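Local coordinates for protein D-alanine--D-alanine ligase (Coxiella burnetii, PDB 3TQT) that joins two D-alanine molecules into the dipeptide D-alanyl-D-alanine at the cost of ATP, a step of peptidoglycan synthesis for the bacterial cell wall, at residues D142-V147 / K292-S297; H159-R164 / E168-R173; L183-V188 / T203-A208; S193-P198 / F213-R218. All blocks are in the same frame, centred on the assembly; numbering follows the deposited sequence.

All four contacts lie in the ATP-grasp part, three of them on one four-stranded antiparallel sheet and its helices. Interactions 3 and 4, centres about 8 Å apart, are joined by strand pairing: Val-185 N lies 2.7 Å from Leu-197 O. Interaction 2 borders interaction 3 through Phe-205, whose CZ is 3.8 Å from Val-170 CG1. Interaction 1 stands about 21 to 24 Å from the others, centre to centre, yet Asp-142 ties it to interactions 4 and 2, with OD1 2.8 Å from Arg-218 NH2 (salt bridge) and OD2 2.7 Å from Thr-160 OG1 (probable hydrogen bond). Interactions 3 and 4 fall within the predicted ATP-binding region; interaction 1 approaches Glu-316, a predicted magnesium ligand.

Interaction 1: residues D142-V147 / K292-S297; sequences DLTKTV and KMVHCS
Val-147 points its CB at the end of helix 277-293, and its CG1 methyl makes the contact. Val-147 CG1 lies 3.6 Å from Met-293 O and 4.1 Å from Met-293 CG, and it also meets Val-294 CG1 at 4.3 Å. A chi1 of 170° carries this branch to the far side of the bond from the backbone N and across to the other segment, while CG2 takes the position beside the N. Val-147 and Met-293 run past each other in opposite directions, and the methionine SD comes to 3.7 Å from Val-147 O. One turn earlier, Thr-144 adds its CG2 methyl, 4.3 Å from Val-294 CG1; its hydroxyl is engaged by Val-137 O instead. Leu-143 and Val-147 of the second subunit pack against Val-147 and Leu-143 here, so the same helix also faces the dimer partner. The receiving helix ends in a Schellman motif, with His-295 at C-prime in a positive-phi conformation and His-295 N bonded to Lys-292 O.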
loop_
_atom_site.group_PDB
_atom_site.type_symbol
_atom_site.label_atom_id
_atom_site.label_comp_id
_atom_site.label_asym_id
_atom_site.label_seq_id
_atom_site.Cartn_x
_atom_site.Cartn_y
_atom_site.Cartn_z
ATOM N N ASP A 142 -4.293 -9.555 -9.215
ATOM C CA ASP A 142 -3.622 -9.442 -10.501
ATOM C C ASP A 142 -2.261 -8.759 -10.350
ATOM O O ASP A 142 -1.284 -9.133 -11.012
ATOM C CB ASP A 142 -4.498 -8.731 -11.544
ATOM C CG ASP A 142 -4.895 -7.291 -11.138
ATOM O OD1 ASP A 142 -4.963 -6.957 -9.927
ATOM O OD2 ASP A 142 -5.150 -6.494 -12.059
ATOM N N LEU A 143 -2.195 -7.774 -9.458
ATOM C CA LEU A 143 -0.918 -7.128 -9.147
ATOM C C LEU A 143 0.030 -8.138 -8.499
ATOM O O LEU A 143 1.214 -8.180 -8.825
ATOM C CB LEU A 143 -1.128 -5.912 -8.233
ATOM C CG LEU A 143 0.118 -5.176 -7.743
ATOM C CD1 LEU A 143 0.982 -4.718 -8.928
ATOM C CD2 LEU A 143 -0.293 -3.999 -6.844
ATOM N N THR A 144 -0.493 -8.956 -7.591
ATOM C CA THR A 144 0.311 -10.006 -6.967
ATOM C C THR A 144 0.938 -10.886 -8.040
ATOM O O THR A 144 2.144 -11.139 -8.037
ATOM C CB THR A 144 -0.538 -10.947 -6.069
ATOM O OG1 THR A 144 -1.461 -10.188 -5.289
ATOM C CG2 THR A 144 0.371 -11.747 -5.146
ATOM N N LYS A 145 0.109 -11.350 -8.968
ATOM C CA LYS A 145 0.598 -12.237 -10.016
ATOM C C LYS A 145 1.600 -11.556 -10.926
ATOM O O LYS A 145 2.536 -12.193 -11.408
ATOM C CB LYS A 145 -0.562 -12.819 -10.821
ATOM C CG LYS A 145 -1.294 -13.917 -10.066
ATOM C CD LYS A 145 -2.482 -14.409 -10.873
ATOM C CE LYS A 145 -3.219 -15.491 -10.118
ATOM N NZ LYS A 145 -4.134 -16.174 -11.048
ATOM N N THR A 146 1.419 -10.257 -11.146
ATOM C CA THR A 146 2.346 -9.514 -11.981
ATOM C C THR A 146 3.727 -9.577 -11.343
ATOM O O THR A 146 4.728 -9.852 -12.006
ATOM C CB THR A 146 1.926 -8.039 -12.085
ATOM O OG1 THR A 146 0.685 -7.953 -12.792
ATOM C CG2 THR A 146 2.986 -7.223 -12.826
ATOM N N VAL A 147 3.772 -9.320 -10.042
ATOM C CA VAL A 147 5.037 -9.277 -9.334
ATOM C C VAL A 147 5.642 -10.681 -9.269
ATOM O O VAL A 147 6.839 -10.860 -9.512
ATOM C CB VAL A 147 4.863 -8.657 -7.939
ATOM C CG1 VAL A 147 6.117 -8.843 -7.114
ATOM C CG2 VAL A 147 4.490 -7.169 -8.075
ATOM N N LYS A 292 8.697 -13.649 -0.096
ATOM C CA LYS A 292 9.805 -12.704 -0.173
ATOM C C LYS A 292 9.632 -11.756 -1.353
ATOM O O LYS A 292 9.919 -10.560 -1.254
ATOM C CB LYS A 292 11.141 -13.453 -0.266
ATOM C CG LYS A 292 11.561 -14.102 1.053
ATOM C CD LYS A 292 12.545 -15.248 0.848
ATOM C CE LYS A 292 13.972 -14.770 0.736
ATOM N NZ LYS A 292 14.896 -15.934 0.618
ATOM N N MET A 293 9.131 -12.297 -2.459
ATOM C CA MET A 293 9.001 -11.543 -3.699
ATOM C C MET A 293 8.022 -10.387 -3.591
ATOM O O MET A 293 8.182 -9.372 -4.260
ATOM C CB MET A 293 8.580 -12.467 -4.834
ATOM C CG MET A 293 8.722 -11.840 -6.191
ATOM S SD MET A 293 8.870 -13.138 -7.415
ATOM C CE MET A 293 10.432 -13.876 -6.941
ATOM N N VAL A 294 7.014 -10.533 -2.746
ATOM C CA VAL A 294 6.085 -9.439 -2.521
ATOM C C VAL A 294 6.450 -8.667 -1.258
ATOM O O VAL A 294 5.667 -7.854 -0.779
ATOM C CB VAL A 294 4.632 -9.944 -2.414
ATOM C CG1 VAL A 294 4.221 -10.619 -3.733
ATOM C CG2 VAL A 294 4.493 -10.902 -1.252
ATOM N N HIS A 295 7.633 -8.953 -0.720
ATOM C CA HIS A 295 8.167 -8.224 0.437
ATOM C C HIS A 295 7.227 -8.254 1.619
ATOM O O HIS A 295 7.015 -7.247 2.303
ATOM C CB HIS A 295 8.513 -6.797 0.032
ATOM C CG HIS A 295 9.385 -6.741 -1.175
ATOM N ND1 HIS A 295 9.041 -6.059 -2.320
ATOM C CD2 HIS A 295 10.577 -7.331 -1.433
ATOM C CE1 HIS A 295 9.991 -6.210 -3.222
ATOM N NE2 HIS A 295 10.929 -6.989 -2.711
ATOM N N CYS A 296 6.669 -9.439 1.848
ATOM C CA CYS A 296 5.769 -9.654 2.962
ATOM C C CYS A 296 6.543 -9.686 4.282
ATOM O O CYS A 296 7.774 -9.831 4.312
ATOM C CB CYS A 296 5.000 -10.959 2.774
ATOM S SG CYS A 296 3.476 -10.972 3.679
ATOM N N SER A 297 5.802 -9.523 5.367
ATOM C CA SER A 297 6.365 -9.564 6.701
ATOM C C SER A 297 5.409 -10.310 7.577
ATOM O O SER A 297 4.192 -10.263 7.356
ATOM C CB SER A 297 6.526 -8.147 7.261
ATOM O OG SER A 297 7.609 -7.497 6.651
#

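Interaction 2: residues H159-R164 / E168-R173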
loop_
_atom_site.group_PDB
_atom_site.type_symbol
_atom_site.label_atom_id
_atom_site.label_comp_id
_atom_site.label_asym_id
_atom_site.label_seq_id
_atom_site.Cartn_x
_atom_site.Cartn_y
_atom_site.Cartn_z
ATOM N N HIS A 159 -6.080 -12.447 -16.831
ATOM C CA HIS A 159 -6.184 -11.298 -17.710
ATOM C C HIS A 159 -6.991 -10.223 -17.027
ATOM O O HIS A 159 -8.149 -10.429 -16.698
ATOM C CB HIS A 159 -6.849 -11.671 -19.036
ATOM C CG HIS A 159 -6.889 -10.534 -20.003
ATOM N ND1 HIS A 159 -5.773 -10.108 -20.691
ATOM C CD2 HIS A 159 -7.892 -9.696 -20.358
ATOM C CE1 HIS A 159 -6.094 -9.077 -21.450
ATOM N NE2 HIS A 159 -7.373 -8.805 -21.269
ATOM N N THR A 160 -6.365 -9.074 -16.808
ATOM C CA THR A 160 -7.012 -7.976 -16.117
ATOM C C THR A 160 -7.870 -7.176 -17.099
ATOM O O THR A 160 -7.478 -6.971 -18.242
ATOM C CB THR A 160 -5.956 -7.048 -15.502
ATOM O OG1 THR A 160 -5.234 -7.761 -14.482
ATOM C CG2 THR A 160 -6.599 -5.788 -14.906
ATOM N N LEU A 161 -9.049 -6.750 -16.651
ATOM C CA LEU A 161 -9.869 -5.812 -17.402
ATOM C C LEU A 161 -10.237 -4.653 -16.499
ATOM O O LEU A 161 -10.506 -4.834 -15.307
ATOM C CB LEU A 161 -11.167 -6.457 -17.891
ATOM C CG LEU A 161 -11.111 -7.429 -19.064
ATOM C CD1 LEU A 161 -12.514 -7.947 -19.337
ATOM C CD2 LEU A 161 -10.536 -6.747 -20.303
ATOM N N SER A 162 -10.253 -3.465 -17.081
ATOM C CA SER A 162 -10.763 -2.295 -16.395
ATOM C C SER A 162 -12.015 -1.852 -17.130
ATOM O O SER A 162 -12.267 -2.281 -18.258
ATOM C CB SER A 162 -9.724 -1.182 -16.382
ATOM O OG SER A 162 -8.620 -1.567 -15.580
ATOM N N PRO A 163 -12.811 -0.991 -16.489
ATOM C CA PRO A 163 -14.100 -0.613 -17.070
ATOM C C PRO A 163 -13.999 0.004 -18.461
ATOM O O PRO A 163 -14.928 -0.162 -19.239
ATOM C CB PRO A 163 -14.642 0.393 -16.058
ATOM C CG PRO A 163 -14.117 -0.133 -14.766
ATOM C CD PRO A 163 -12.699 -0.561 -15.087
ATOM N N ARG A 164 -12.904 0.686 -18.782
ATOM C CA ARG A 164 -12.792 1.294 -20.108
ATOM C C ARG A 164 -12.342 0.342 -21.226
ATOM O O ARG A 164 -12.488 0.659 -22.401
ATOM C CB ARG A 164 -11.932 2.564 -20.063
ATOM C CG ARG A 164 -12.685 3.756 -19.469
ATOM C CD ARG A 164 -11.751 4.771 -18.820
ATOM N NE ARG A 164 -12.474 5.720 -17.969
ATOM C CZ ARG A 164 -12.873 5.464 -16.724
ATOM N NH1 ARG A 164 -12.629 4.281 -16.175
ATOM N NH2 ARG A 164 -13.522 6.388 -16.026
ATOM N N GLU A 168 -15.587 -7.044 -25.846
ATOM C CA GLU A 168 -15.697 -7.819 -27.073
ATOM C C GLU A 168 -14.344 -8.398 -27.483
ATOM O O GLU A 168 -13.310 -7.731 -27.380
ATOM C CB GLU A 168 -16.252 -6.939 -28.192
ATOM C CG GLU A 168 -17.718 -6.555 -28.007
ATOM C CD GLU A 168 -17.914 -5.292 -27.167
ATOM O OE1 GLU A 168 -16.916 -4.677 -26.740
ATOM O OE2 GLU A 168 -19.082 -4.917 -26.935
ATOM N N GLY A 169 -14.355 -9.650 -27.927
ATOM C CA GLY A 169 -13.150 -10.296 -28.405
ATOM C C GLY A 169 -12.294 -10.858 -27.288
ATOM O O GLY A 169 -11.447 -11.723 -27.520
ATOM N N VAL A 170 -12.506 -10.374 -26.069
ATOM C CA VAL A 170 -11.690 -10.838 -24.947
ATOM C C VAL A 170 -11.945 -12.302 -24.631
ATOM O O VAL A 170 -11.005 -13.081 -24.513
ATOM C CB VAL A 170 -11.893 -9.992 -23.682
ATOM C CG1 VAL A 170 -11.056 -10.559 -22.522
ATOM C CG2 VAL A 170 -11.493 -8.554 -23.964
ATOM N N TYR A 171 -13.214 -12.661 -24.486
ATOM C CA TYR A 171 -13.588 -14.039 -24.206
ATOM C C TYR A 171 -12.898 -14.985 -25.170
ATOM O O TYR A 171 -12.244 -15.941 -24.749
ATOM C CB TYR A 171 -15.100 -14.216 -24.306
ATOM C CG TYR A 171 -15.578 -15.601 -23.959
ATOM C CD1 TYR A 171 -15.461 -16.087 -22.665
ATOM C CD2 TYR A 171 -16.168 -16.427 -24.925
ATOM C CE1 TYR A 171 -15.906 -17.356 -22.336
ATOM C CE2 TYR A 171 -16.612 -17.698 -24.606
ATOM C CZ TYR A 171 -16.477 -18.153 -23.304
ATOM O OH TYR A 171 -16.908 -19.408 -22.957
ATOM N N GLN A 172 -13.038 -14.705 -26.466
ATOM C CA GLN A 172 -12.498 -15.579 -27.496
ATOM C C GLN A 172 -10.988 -15.673 -27.427
ATOM O O GLN A 172 -10.417 -16.746 -27.606
ATOM C CB GLN A 172 -12.910 -15.105 -28.898
ATOM C CG GLN A 172 -12.607 -16.146 -29.961
ATOM C CD GLN A 172 -13.248 -17.472 -29.619
ATOM O OE1 GLN A 172 -14.465 -17.563 -29.529
ATOM N NE2 GLN A 172 -12.431 -18.492 -29.372
ATOM N N ARG A 173 -10.342 -14.540 -27.171
ATOM C CA ARG A 173 -8.891 -14.504 -27.092
ATOM C C ARG A 173 -8.408 -15.297 -25.894
ATOM O O ARG A 173 -7.367 -15.938 -25.948
ATOM C CB ARG A 173 -8.375 -13.069 -27.017
ATOM C CG ARG A 173 -6.912 -12.984 -26.610
ATOM C CD ARG A 173 -6.326 -11.596 -26.852
ATOM N NE ARG A 173 -7.102 -10.541 -26.206
ATOM C CZ ARG A 173 -8.085 -9.869 -26.799
ATOM N NH1 ARG A 173 -8.416 -10.146 -28.054
ATOM N NH2 ARG A 173 -8.738 -8.926 -26.137
#
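Val-170 sets its two methyls against two side chains of strand 159-161, one methyl to each. Val-170 CG1 lies 3.9 Å from His-159 CD2, and Val-170 CG2 meets Leu-161 CD2 at 4.2 Å. The valine rotamer divides the work: CG1 is anti to the backbone N (chi1 178°) and goes to the histidine, which leaves CG2, beside that N, for the leucine. Val-170 and Leu-161 reach toward each other tip to tip, whereas the imidazole and the valine cross at a slant. His-159 and Leu-161 alternate with Thr-160 along the strand, which puts both on the side that receives the helix. No hydrogen bond joins the two segments, and the contact rests on carbon-to-carbon packing. Close by, Arg-173 NH2 stands 5.1 Å from His-159 NE2, too far for a direct bond; if the histidine were protonated, the two charges would probably disfavour each other mildly.

Val-170 opens helix 170-177 directly after Gly-169, its N-cap residue, and the first turn is closed by Arg-173 N bonding to Gly-169 O at 3.0 Å. Phe-205 of helix 202-212 touches both Leu-161 and Val-170, while Leu-174 and Arg-177 of the valine's own helix reach His-159. Strand 159-161 forms one margin of the four-stranded antiparallel sheet, paired with strand 219-223, and helix 170-177 packs on it beside helix 202-212.

Interaction 3: residues L183-V188 / T203-A208; sequences LFVKAV and TEFTKA
This is apolar helix-on-sheet packing, in which helix 202-212 lies against strand 183-187, an inner strand of the four-stranded antiparallel sheet in the ATP-grasp part of the enzyme. Val-185 is the strand residue that carries it. Val-185 CB sits 3.8 Å from Ala-208 CB, an approach that the small alanine side chain permits and that brings the backbones to a CA separation of 6.3 Å between these two residues. The two valine methyls then diverge. Val-185 CG2 touches both helix residues, 3.9 Å from Ala-208 CB and from Phe-205 CD1, while Val-185 CG1 passes alongside the helix backbone, 3.9 Å from Ala-208 O.

Phe-205 arrives from one turn earlier in the helix. Its CA-CB bond runs across the interface, but chi1 of 172° sets CG opposite the backbone N and swings the ring in to meet the valine, and the two side chains cross at about a right angle. With no hydrogen bond across it, the contact between the two segments is apolar packing alone.

Alternation along the strand sends Phe-184 and Lys-186 to the other side, where Lys-186 forms a salt bridge with Glu-222. On the helix side, Ala-208 also touches Leu-197 and Val-199 of strand 196-199. Phe-205 reaches Val-221 of strand 219-223, and its ring meets that of Tyr-171 on helix 170-177.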
loop_
_atom_site.group_PDB
_atom_site.type_symbol
_atom_site.label_atom_id
_atom_site.label_comp_id
_atom_site.label_asym_id
_atom_site.label_seq_id
_atom_site.Cartn_x
_atom_site.Cartn_y
_atom_site.Cartn_z
ATOM N N LEU A 183 -14.083 -20.245 -17.637
ATOM C CA LEU A 183 -13.338 -19.127 -17.074
ATOM C C LEU A 183 -13.953 -18.650 -15.763
ATOM O O LEU A 183 -15.132 -18.881 -15.489
ATOM C CB LEU A 183 -13.351 -17.946 -18.041
ATOM C CG LEU A 183 -12.361 -17.865 -19.200
ATOM C CD1 LEU A 183 -11.794 -19.196 -19.584
ATOM C CD2 LEU A 183 -13.006 -17.168 -20.391
ATOM N N PHE A 184 -13.138 -17.975 -14.969
ATOM C CA PHE A 184 -13.610 -17.242 -13.811
ATOM C C PHE A 184 -13.503 -15.752 -14.078
ATOM O O PHE A 184 -12.474 -15.268 -14.550
ATOM C CB PHE A 184 -12.773 -17.590 -12.576
ATOM C CG PHE A 184 -13.066 -18.940 -12.029
ATOM C CD1 PHE A 184 -14.363 -19.287 -11.690
ATOM C CD2 PHE A 184 -12.059 -19.874 -11.866
ATOM C CE1 PHE A 184 -14.651 -20.544 -11.196
ATOM C CE2 PHE A 184 -12.343 -21.138 -11.362
ATOM C CZ PHE A 184 -13.642 -21.468 -11.032
ATOM N N VAL A 185 -14.564 -15.024 -13.765
ATOM C CA VAL A 185 -14.489 -13.571 -13.768
ATOM C C VAL A 185 -14.529 -13.130 -12.315
ATOM O O VAL A 185 -15.523 -13.350 -11.630
ATOM C CB VAL A 185 -15.639 -12.945 -14.581
ATOM C CG1 VAL A 185 -15.579 -11.410 -14.520
ATOM C CG2 VAL A 185 -15.581 -13.440 -16.031
ATOM N N LYS A 186 -13.432 -12.526 -11.858
ATOM C CA LYS A 186 -13.170 -12.272 -10.443
ATOM C C LYS A 186 -12.874 -10.793 -10.195
ATOM O O LYS A 186 -12.114 -10.188 -10.940
ATOM C CB LYS A 186 -11.888 -13.002 -10.017
ATOM C CG LYS A 186 -11.954 -14.501 -9.844
ATOM C CD LYS A 186 -10.606 -14.973 -9.272
ATOM C CE LYS A 186 -10.644 -16.403 -8.757
ATOM N NZ LYS A 186 -10.916 -17.395 -9.841
ATOM N N ALA A 187 -13.420 -10.224 -9.125
ATOM C CA ALA A 187 -12.918 -8.931 -8.672
ATOM C C ALA A 187 -11.436 -9.096 -8.329
ATOM O O ALA A 187 -11.027 -10.128 -7.777
ATOM C CB ALA A 187 -13.695 -8.459 -7.452
ATOM N N VAL A 188 -10.621 -8.105 -8.652
ATOM C CA VAL A 188 -9.195 -8.198 -8.305
ATOM C C VAL A 188 -8.966 -8.171 -6.798
ATOM O O VAL A 188 -8.033 -8.787 -6.292
ATOM C CB VAL A 188 -8.335 -7.080 -8.951
ATOM C CG1 VAL A 188 -8.333 -7.198 -10.471
ATOM C CG2 VAL A 188 -8.809 -5.708 -8.483
ATOM N N THR A 203 -21.802 -14.981 -23.610
ATOM C CA THR A 203 -22.858 -14.224 -22.952
ATOM C C THR A 203 -22.663 -14.202 -21.445
ATOM O O THR A 203 -22.784 -13.157 -20.816
ATOM C CB THR A 203 -24.252 -14.799 -23.290
ATOM O OG1 THR A 203 -24.500 -14.643 -24.693
ATOM C CG2 THR A 203 -25.342 -14.082 -22.497
ATOM N N GLU A 204 -22.364 -15.355 -20.862
ATOM C CA GLU A 204 -22.105 -15.416 -19.430
ATOM C C GLU A 204 -20.918 -14.540 -19.100
ATOM O O GLU A 204 -20.908 -13.852 -18.073
ATOM C CB GLU A 204 -21.858 -16.852 -18.967
ATOM C CG GLU A 204 -23.146 -17.659 -18.841
ATOM C CD GLU A 204 -22.907 -19.122 -18.499
ATOM O OE1 GLU A 204 -21.867 -19.444 -17.885
ATOM O OE2 GLU A 204 -23.768 -19.949 -18.849
ATOM N N PHE A 205 -19.923 -14.560 -19.985
ATOM C CA PHE A 205 -18.701 -13.797 -19.762
ATOM C C PHE A 205 -19.025 -12.322 -19.610
ATOM O O PHE A 205 -18.670 -11.694 -18.605
ATOM C CB PHE A 205 -17.713 -13.995 -20.911
ATOM C CG PHE A 205 -16.518 -13.091 -20.840
ATOM C CD1 PHE A 205 -15.512 -13.316 -19.912
ATOM C CD2 PHE A 205 -16.395 -12.017 -21.703
ATOM C CE1 PHE A 205 -14.418 -12.486 -19.850
ATOM C CE2 PHE A 205 -15.303 -11.180 -21.645
ATOM C CZ PHE A 205 -14.311 -11.420 -20.716
ATOM N N THR A 206 -19.717 -11.764 -20.598
ATOM C CA THR A 206 -19.956 -10.326 -20.583
ATOM C C THR A 206 -20.925 -9.962 -19.461
ATOM O O THR A 206 -20.797 -8.907 -18.847
ATOM C CB THR A 206 -20.458 -9.782 -21.945
ATOM O OG1 THR A 206 -21.848 -10.071 -22.091
ATOM C CG2 THR A 206 -19.674 -10.398 -23.100
ATOM N N LYS A 207 -21.895 -10.832 -19.182
ATOM C CA LYS A 207 -22.768 -10.576 -18.044
ATOM C C LYS A 207 -21.985 -10.563 -16.727
ATOM O O LYS A 207 -22.250 -9.747 -15.849
ATOM C CB LYS A 207 -23.908 -11.582 -17.977
ATOM C CG LYS A 207 -25.047 -11.281 -18.934
ATOM C CD LYS A 207 -26.169 -12.291 -18.786
ATOM C CE LYS A 207 -27.339 -11.946 -19.700
ATOM N NZ LYS A 207 -26.899 -11.777 -21.113
ATOM N N ALA A 208 -21.027 -11.475 -16.588
ATOM C CA ALA A 208 -20.219 -11.550 -15.375
ATOM C C ALA A 208 -19.310 -10.332 -15.258
ATOM O O ALA A 208 -19.101 -9.807 -14.170
ATOM C CB ALA A 208 -19.393 -12.811 -15.371
#

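Interaction 4: residues S193-P198 / F213-R218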
loop_
_atom_site.group_PDB
_atom_site.type_symbol
_atom_site.label_atom_id
_atom_site.label_comp_id
_atom_site.label_asym_id
_atom_site.label_seq_id
_atom_site.Cartn_x
_atom_site.Cartn_y
_atom_site.Cartn_z
ATOM N N SER A 193 -17.639 -14.723 -2.542
ATOM C CA SER A 193 -18.016 -15.515 -3.705
ATOM C C SER A 193 -18.904 -14.734 -4.666
ATOM O O SER A 193 -19.004 -15.071 -5.843
ATOM C CB SER A 193 -18.740 -16.784 -3.258
ATOM O OG SER A 193 -19.950 -16.461 -2.593
ATOM N N VAL A 194 -19.561 -13.699 -4.154
ATOM C CA VAL A 194 -20.387 -12.831 -4.981
ATOM C C VAL A 194 -19.550 -12.226 -6.111
ATOM O O VAL A 194 -20.062 -11.921 -7.194
ATOM C CB VAL A 194 -21.008 -11.698 -4.129
ATOM C CG1 VAL A 194 -21.551 -10.588 -5.011
ATOM C CG2 VAL A 194 -22.099 -12.252 -3.219
ATOM N N ALA A 195 -18.254 -12.069 -5.854
ATOM C CA ALA A 195 -17.376 -11.370 -6.785
ATOM C C ALA A 195 -16.479 -12.302 -7.587
ATOM O O ALA A 195 -15.500 -11.848 -8.164
ATOM C CB ALA A 195 -16.533 -10.335 -6.043
ATOM N N THR A 196 -16.801 -13.598 -7.605
ATOM C CA THR A 196 -16.069 -14.581 -8.406
ATOM C C THR A 196 -17.065 -15.423 -9.198
ATOM O O THR A 196 -17.771 -16.254 -8.639
ATOM C CB THR A 196 -15.210 -15.513 -7.527
ATOM O OG1 THR A 196 -14.225 -14.742 -6.837
ATOM C CG2 THR A 196 -14.508 -16.546 -8.375
ATOM N N LEU A 197 -17.123 -15.194 -10.505
ATOM C CA LEU A 197 -18.182 -15.739 -11.328
ATOM C C LEU A 197 -17.648 -16.717 -12.363
ATOM O O LEU A 197 -16.820 -16.351 -13.190
ATOM C CB LEU A 197 -18.926 -14.591 -12.014
ATOM C CG LEU A 197 -19.460 -13.509 -11.075
ATOM C CD1 LEU A 197 -20.234 -12.467 -11.856
ATOM C CD2 LEU A 197 -20.338 -14.142 -10.002
ATOM N N PRO A 198 -18.118 -17.978 -12.316
ATOM C CA PRO A 198 -17.733 -18.956 -13.338
ATOM C C PRO A 198 -18.532 -18.713 -14.607
ATOM O O PRO A 198 -19.731 -18.456 -14.525
ATOM C CB PRO A 198 -18.141 -20.292 -12.705
ATOM C CG PRO A 198 -19.320 -19.936 -11.865
ATOM C CD PRO A 198 -19.008 -18.568 -11.298
ATOM N N PHE A 213 -17.994 -5.523 -12.230
ATOM C CA PHE A 213 -17.704 -4.089 -12.239
ATOM C C PHE A 213 -18.688 -3.274 -11.421
ATOM O O PHE A 213 -18.510 -2.062 -11.264
ATOM C CB PHE A 213 -17.635 -3.531 -13.647
ATOM C CG PHE A 213 -16.346 -3.816 -14.348
ATOM C CD1 PHE A 213 -15.138 -3.745 -13.672
ATOM C CD2 PHE A 213 -16.341 -4.164 -15.687
ATOM C CE1 PHE A 213 -13.944 -4.015 -14.333
ATOM C CE2 PHE A 213 -15.151 -4.426 -16.342
ATOM C CZ PHE A 213 -13.963 -4.358 -15.662
ATOM N N ARG A 214 -19.726 -3.924 -10.908
ATOM C CA ARG A 214 -20.578 -3.271 -9.923
ATOM C C ARG A 214 -19.936 -3.303 -8.531
ATOM O O ARG A 214 -20.348 -2.570 -7.640
ATOM C CB ARG A 214 -21.961 -3.924 -9.867
ATOM C CG ARG A 214 -22.774 -3.791 -11.156
ATOM C CD ARG A 214 -24.038 -4.660 -11.112
ATOM N NE ARG A 214 -24.896 -4.369 -9.962
ATOM C CZ ARG A 214 -25.839 -3.426 -9.946
ATOM N NH1 ARG A 214 -26.045 -2.672 -11.019
ATOM N NH2 ARG A 214 -26.577 -3.232 -8.858
ATOM N N TYR A 215 -18.926 -4.151 -8.353
ATOM C CA TYR A 215 -18.319 -4.365 -7.034
ATOM C C TYR A 215 -16.892 -3.840 -6.908
ATOM O O TYR A 215 -16.468 -3.427 -5.833
ATOM C CB TYR A 215 -18.282 -5.854 -6.725
ATOM C CG TYR A 215 -19.606 -6.531 -6.908
ATOM C CD1 TYR A 215 -20.784 -5.861 -6.627
ATOM C CD2 TYR A 215 -19.681 -7.840 -7.359
ATOM C CE1 TYR A 215 -22.005 -6.471 -6.793
ATOM C CE2 TYR A 215 -20.901 -8.458 -7.534
ATOM C CZ TYR A 215 -22.057 -7.770 -7.244
ATOM O OH TYR A 215 -23.276 -8.378 -7.406
ATOM N N ASP A 216 -16.143 -3.905 -7.997
ATOM C CA ASP A 216 -14.721 -3.572 -7.960
ATOM C C ASP A 216 -14.407 -2.788 -9.226
ATOM O O ASP A 216 -15.097 -2.921 -10.237
ATOM C CB ASP A 216 -13.882 -4.855 -7.887
ATOM C CG ASP A 216 -12.507 -4.634 -7.277
ATOM O OD1 ASP A 216 -12.033 -3.484 -7.298
ATOM O OD2 ASP A 216 -11.905 -5.614 -6.776
ATOM N N ASP A 217 -13.371 -1.966 -9.197
ATOM C CA ASP A 217 -13.095 -1.151 -10.374
ATOM C C ASP A 217 -12.085 -1.818 -11.292
ATOM O O ASP A 217 -11.634 -1.241 -12.275
ATOM C CB ASP A 217 -12.640 0.263 -9.987
ATOM C CG ASP A 217 -11.382 0.269 -9.138
ATOM O OD1 ASP A 217 -10.787 -0.805 -8.910
ATOM O OD2 ASP A 217 -10.974 1.367 -8.705
ATOM N N ARG A 218 -11.738 -3.053 -10.981
ATOM C CA ARG A 218 -10.876 -3.797 -11.874
ATOM C C ARG A 218 -11.147 -5.264 -11.647
ATOM O O ARG A 218 -11.446 -5.686 -10.535
ATOM C CB ARG A 218 -9.410 -3.477 -11.595
ATOM C CG ARG A 218 -8.468 -3.797 -12.741
ATOM C CD ARG A 218 -7.061 -3.202 -12.477
ATOM N NE ARG A 218 -6.339 -3.948 -11.450
ATOM C CZ ARG A 218 -6.036 -3.479 -10.244
ATOM N NH1 ARG A 218 -6.383 -2.237 -9.891
ATOM N NH2 ARG A 218 -5.373 -4.248 -9.392
#
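Within the predicted ATP-binding region, the short 3-10 segment leading into strand 196-199 packs against the loop that follows helix 202-212. Val-194 and Tyr-215 carry the contact, their side chains crossing at about a right angle. The CG1 methyl of Val-194 approaches the ring obliquely, 3.4 Å from Tyr-215 CE2 and 3.6 Å from CZ, a tight approach for two carbons. A chi1 of 165° turns that methyl away from the backbone N and out toward the tyrosine. The carbonyl of the same residue adds to the packing, Val-194 O lying 3.6 Å from Tyr-215 CE2. Farther back on the ring, Ala-195 CB stands 4.2 Å from Tyr-215 CD2. Lys-368 of the second subunit packs on both Val-194 and Tyr-215, so the pair is itself part of the dimer interface. The phenol hydroxyl hydrogen-bonds Glu-211 of helix 202-212, so the ring is held at its polar end by the helix while its carbons meet Val-194 and Ala-195; that anchor probably limits its movement.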